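Local coordinates for cytochrome P450 RhF (Acinetobacter radioresistens, PDB 6RO8), which probably acts as a heme-thiolate monooxygenase, this chain being the heme domain of a longer protein that also has reductase and iron-sulfur parts, at residues A[168-171]-A[172-176]; A[291-294]-A[295-299]. One frame throughout, in Å; residues are numbered along the deposited sequence.

Contact 1 (A[168-171]-A[172-176]); sequences LWEI and PLMVA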
loop_
_atom_site.group_PDB
_atom_site.type_symbol
_atom_site.label_atom_id
_atom_site.label_comp_id
_atom_site.label_asym_id
_atom_site.label_seq_id
_atom_site.Cartn_x
_atom_site.Cartn_y
_atom_site.Cartn_z
ATOM N N LEU A 168 12.477 8.105 -5.786
ATOM C CA LEU A 168 11.338 7.764 -4.936
ATOM C C LEU A 168 10.873 6.316 -5.121
ATOM O O LEU A 168 10.381 5.718 -4.163
ATOM C CB LEU A 168 10.189 8.759 -5.149
ATOM C CG LEU A 168 10.334 10.116 -4.417
ATOM C CD1 LEU A 168 9.041 10.918 -4.445
ATOM C CD2 LEU A 168 10.874 10.022 -2.959
ATOM N N TRP A 169 11.019 5.715 -6.306
ATOM C CA TRP A 169 10.741 4.283 -6.391
ATOM C C TRP A 169 11.988 3.421 -6.226
ATOM O O TRP A 169 11.911 2.313 -5.680
ATOM C CB TRP A 169 10.038 3.937 -7.713
ATOM C CG TRP A 169 10.906 3.843 -8.914
ATOM C CD1 TRP A 169 11.148 4.827 -9.828
ATOM C CD2 TRP A 169 11.629 2.687 -9.367
ATOM N NE1 TRP A 169 11.991 4.363 -10.817
ATOM C CE2 TRP A 169 12.304 3.055 -10.554
ATOM C CE3 TRP A 169 11.781 1.382 -8.878
ATOM C CZ2 TRP A 169 13.115 2.166 -11.256
ATOM C CZ3 TRP A 169 12.583 0.506 -9.574
ATOM C CH2 TRP A 169 13.242 0.900 -10.750
ATOM N N GLU A 170 13.147 3.922 -6.636
ATOM C CA GLU A 170 14.330 3.076 -6.665
ATOM C C GLU A 170 14.851 2.785 -5.259
ATOM O O GLU A 170 15.255 1.656 -4.962
ATOM C CB GLU A 170 15.387 3.758 -7.510
ATOM C CG GLU A 170 16.296 2.870 -8.276
ATOM C CD GLU A 170 17.392 3.701 -8.862
ATOM O OE1 GLU A 170 17.079 4.847 -9.263
ATOM O OE2 GLU A 170 18.557 3.250 -8.869
ATOM N N ILE A 171 14.852 3.781 -4.378
ATOM C CA ILE A 171 15.409 3.588 -3.041
ATOM C C ILE A 171 14.529 2.650 -2.213
ATOM O O ILE A 171 15.058 1.684 -1.643
ATOM C CB ILE A 171 15.642 4.936 -2.340
ATOM C CG1 ILE A 171 16.940 5.559 -2.859
ATOM C CG2 ILE A 171 15.706 4.763 -0.830
ATOM C CD1 ILE A 171 17.214 6.956 -2.329
ATOM N N PRO A 172 13.205 2.862 -2.108
ATOM C CA PRO A 172 12.390 1.893 -1.357
ATOM C C PRO A 172 12.549 0.484 -1.876
ATOM O O PRO A 172 12.605 -0.459 -1.074
ATOM C CB PRO A 172 10.957 2.408 -1.547
ATOM C CG PRO A 172 11.126 3.829 -1.845
ATOM C CD PRO A 172 12.358 3.917 -2.681
ATOM N N LEU A 173 12.648 0.322 -3.203
ATOM C CA LEU A 173 12.914 -0.988 -3.785
ATOM C C LEU A 173 14.212 -1.576 -3.241
ATOM O O LEU A 173 14.226 -2.694 -2.713
ATOM C CB LEU A 173 12.975 -0.881 -5.305
ATOM C CG LEU A 173 13.322 -2.206 -6.001
ATOM C CD1 LEU A 173 12.331 -3.297 -5.587
ATOM C CD2 LEU A 173 13.355 -2.074 -7.529
ATOM N N MET A 174 15.312 -0.825 -3.344
ATOM C CA MET A 174 16.595 -1.314 -2.854
ATOM C C MET A 174 16.542 -1.651 -1.370
ATOM O O MET A 174 17.057 -2.690 -0.940
ATOM C CB MET A 174 17.671 -0.275 -3.105
ATOM C CG MET A 174 18.357 -0.413 -4.414
ATOM S SD MET A 174 19.361 1.056 -4.555
ATOM C CE MET A 174 18.246 2.145 -5.437
ATOM N N VAL A 175 15.957 -0.768 -0.568
ATOM C CA VAL A 175 15.814 -1.036 0.858
ATOM C C VAL A 175 15.077 -2.361 1.065
ATOM O O VAL A 175 15.522 -3.234 1.832
ATOM C CB VAL A 175 15.106 0.152 1.539
ATOM C CG1 VAL A 175 14.731 -0.172 2.964
ATOM C CG2 VAL A 175 16.012 1.403 1.474
ATOM N N ALA A 176 13.974 -2.554 0.327
ATOM C CA ALA A 176 13.185 -3.780 0.455
ATOM C C ALA A 176 14.025 -5.020 0.166
ATOM O O ALA A 176 14.118 -5.931 1.000
ATOM C CB ALA A 176 11.973 -3.722 -0.477
#
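Trp-169 meets Leu-173 at the rim of its indole: CZ3 lies 3.4 Å from the methyl CD2 of Leu-173, which sits near the ring plane. The two side chains run side by side, four residues apart. With CG between the backbone N and the carbonyl carbon (chi1 79°), the indole turns one face toward CB of Glu-170 and its edge toward Leu-173. Gln-165 takes the indole N-H.

The next pair along, Glu-170 and Met-174, meets obliquely. A bend at chi3 (-93°) folds the methyl CE of Met-174 back against the glutamate stem, 3.5 Å from Glu-170 CG, while the carboxylate makes a salt bridge to Lys-151. Beneath these pairs, the amides of Leu-173, Met-174 and Val-175 bond to the carbonyls four residues back, Val-175 N to Ile-171 O at 2.8 Å. Pro-172 has no N-H to give, and its ring atoms CG and CD lie beside Leu-168 O.

Helix 170-179 corresponds to helix E of the P450 core bundle. Ile-171 and Val-175 face helix 134-155, Pro-172 rests on Glu-390 of helix 384-401, and Leu-173 and Met-174 reach Met-187 at the start of helix 187-202.

Contact 2 (A[291-294]-A[295-299]); sequences KVWK and KICDN
Cys-297 places its sulfur over the indole of Trp-293, a sulfur-aromatic contact. SG is 3.7 Å from the centroid of the five-membered ring and stands above the face, shifted toward the rim on the NE1 side. Two torsions bring the pair together: Trp-293 carries CG anti to its backbone N (chi1 177°), and Cys-297 turns SG back beside its own N (chi1 -72°), along the helix toward the indole. The ring N-H itself is spent on Pro-403 O, which helps fix the ring's rotation; Lys-294 NZ adds a weak bond to that same carbonyl.

Apolar contact is looser. Val-292 CG1 and Ile-296 CG1 approach to 4.4 Å, one turn apart on the buried side.

The helix 290-298 corresponds to helix J of the P450 fold, leading by a short turn into helix 303-314, which carries the family's ExxR sequence and offers Ile-303 and Ala-306 to Ile-296, while Ser-399 of helix 384-401 is met by Trp-293, Ile-296 and Cys-297.

Main-chain bonds of the i to i+4 kind run through the whole segment. Lys-295 N bonds to Lys-291 O at 3.2 Å, Ile-296 N to Val-292 O at 3.0 Å, and Cys-297 N to Trp-293 O at 2.6 Å. Asp-298 N closes on Lys-294 O in the last turn, before Asn-299 leaves helical geometry with weak bonds from its N to Lys-295 O and Ile-296 O.

On the exposed side, Lys-295 folds its carbon chain back over the preceding turn: bends at chi3 and chi4 lay CE alongside Lys-291 O, at 3.2 Å.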
loop_
_atom_site.group_PDB
_atom_site.type_symbol
_atom_site.label_atom_id
_atom_site.label_comp_id
_atom_site.label_asym_id
_atom_site.label_seq_id
_atom_site.Cartn_x
_atom_site.Cartn_y
_atom_site.Cartn_z
ATOM N N LYS A 291 3.829 27.448 3.555
ATOM C CA LYS A 291 3.880 27.708 4.988
ATOM C C LYS A 291 4.286 26.435 5.729
ATOM O O LYS A 291 5.171 26.457 6.588
ATOM C CB LYS A 291 2.524 28.232 5.484
ATOM C CG LYS A 291 2.027 29.602 4.914
ATOM C CD LYS A 291 1.799 29.608 3.366
ATOM C CE LYS A 291 0.688 28.640 2.903
ATOM N NZ LYS A 291 0.859 28.128 1.490
ATOM N N VAL A 292 3.696 25.296 5.355
ATOM C CA VAL A 292 4.043 24.030 6.001
ATOM C C VAL A 292 5.494 23.652 5.705
ATOM O O VAL A 292 6.206 23.133 6.574
ATOM C CB VAL A 292 3.054 22.923 5.570
ATOM C CG1 VAL A 292 3.621 21.535 5.863
ATOM C CG2 VAL A 292 1.710 23.102 6.274
ATOM N N TRP A 293 5.965 23.932 4.488
ATOM C CA TRP A 293 7.281 23.450 4.079
ATOM C C TRP A 293 8.397 24.173 4.828
ATOM O O TRP A 293 9.365 23.545 5.286
ATOM C CB TRP A 293 7.444 23.619 2.567
ATOM C CG TRP A 293 8.787 23.213 2.039
ATOM C CD1 TRP A 293 9.777 24.037 1.620
ATOM C CD2 TRP A 293 9.283 21.875 1.873
ATOM N NE1 TRP A 293 10.862 23.306 1.201
ATOM C CE2 TRP A 293 10.584 21.975 1.343
ATOM C CE3 TRP A 293 8.750 20.609 2.114
ATOM C CZ2 TRP A 293 11.366 20.859 1.057
ATOM C CZ3 TRP A 293 9.526 19.499 1.831
ATOM C CH2 TRP A 293 10.820 19.631 1.311
ATOM N N LYS A 294 8.294 25.498 4.968
ATOM C CA LYS A 294 9.354 26.178 5.695
ATOM C C LYS A 294 9.270 25.898 7.180
ATOM O O LYS A 294 10.297 25.939 7.861
ATOM C CB LYS A 294 9.342 27.679 5.389
ATOM C CG LYS A 294 9.794 27.981 3.936
ATOM C CD LYS A 294 11.256 28.584 3.856
ATOM C CE LYS A 294 11.969 28.022 2.591
ATOM N NZ LYS A 294 11.250 28.306 1.287
ATOM N N LYS A 295 8.080 25.575 7.692
ATOM C CA LYS A 295 8.009 25.037 9.044
ATOM C C LYS A 295 8.808 23.741 9.155
ATOM O O LYS A 295 9.548 23.546 10.132
ATOM C CB LYS A 295 6.557 24.825 9.471
ATOM C CG LYS A 295 6.079 25.829 10.513
ATOM C CD LYS A 295 4.546 25.938 10.604
ATOM C CE LYS A 295 3.998 26.878 9.550
ATOM N NZ LYS A 295 4.218 28.304 9.921
ATOM N N ILE A 296 8.691 22.857 8.147
ATOM C CA ILE A 296 9.527 21.655 8.068
ATOM C C ILE A 296 11.001 22.030 7.902
ATOM O O ILE A 296 11.878 21.496 8.597
ATOM C CB ILE A 296 9.072 20.744 6.909
ATOM C CG1 ILE A 296 7.621 20.254 7.067
ATOM C CG2 ILE A 296 10.070 19.594 6.713
ATOM C CD1 ILE A 296 7.263 19.709 8.424
ATOM N N CYS A 297 11.300 22.932 6.957
ATOM C CA CYS A 297 12.682 23.373 6.775
ATOM C C CYS A 297 13.254 23.944 8.067
ATOM O O CYS A 297 14.404 23.666 8.423
ATOM C CB CYS A 297 12.777 24.422 5.665
ATOM S SG CYS A 297 12.549 23.784 3.984
ATOM N N ASP A 298 12.466 24.740 8.787
ATOM C CA ASP A 298 12.967 25.378 9.997
ATOM C C ASP A 298 12.898 24.470 11.212
ATOM O O ASP A 298 13.636 24.697 12.171
ATOM C CB ASP A 298 12.188 26.665 10.274
ATOM C CG ASP A 298 12.358 27.697 9.177
ATOM O OD1 ASP A 298 13.332 27.591 8.404
ATOM O OD2 ASP A 298 11.504 28.601 9.074
ATOM N N ASN A 299 12.041 23.450 11.205
ATOM C CA ASN A 299 11.900 22.542 12.346
ATOM C C ASN A 299 11.757 21.100 11.896
ATOM O O ASN A 299 10.661 20.528 11.928
ATOM C CB ASN A 299 10.709 22.931 13.221
ATOM C CG ASN A 299 10.831 24.323 13.765
ATOM O OD1 ASN A 299 10.360 25.269 13.151
ATOM N ND2 ASN A 299 11.474 24.461 14.911
#

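From the N terminus, contact 1 comes first and contact 2 about 115 residues later; the two lie in series, neither nesting nor crossing. Each joins consecutive residues, so neither closes a loop: both illustrate how side chains four residues apart pair along a helix, contact 1 at the opening turns of helix 170-179 and the residues leading into it, contact 2 along almost all of helix 290-298. Their centres are 26 Å apart and their nearest atoms about 11 Å apart. Helix 384-401 is common ground, touched by contact 1 at Glu-390 and Phe-394 and by contact 2 at Ile-395 and Ser-399. Contact 1 belongs to the helical core near the heme, contact 2 to the periphery.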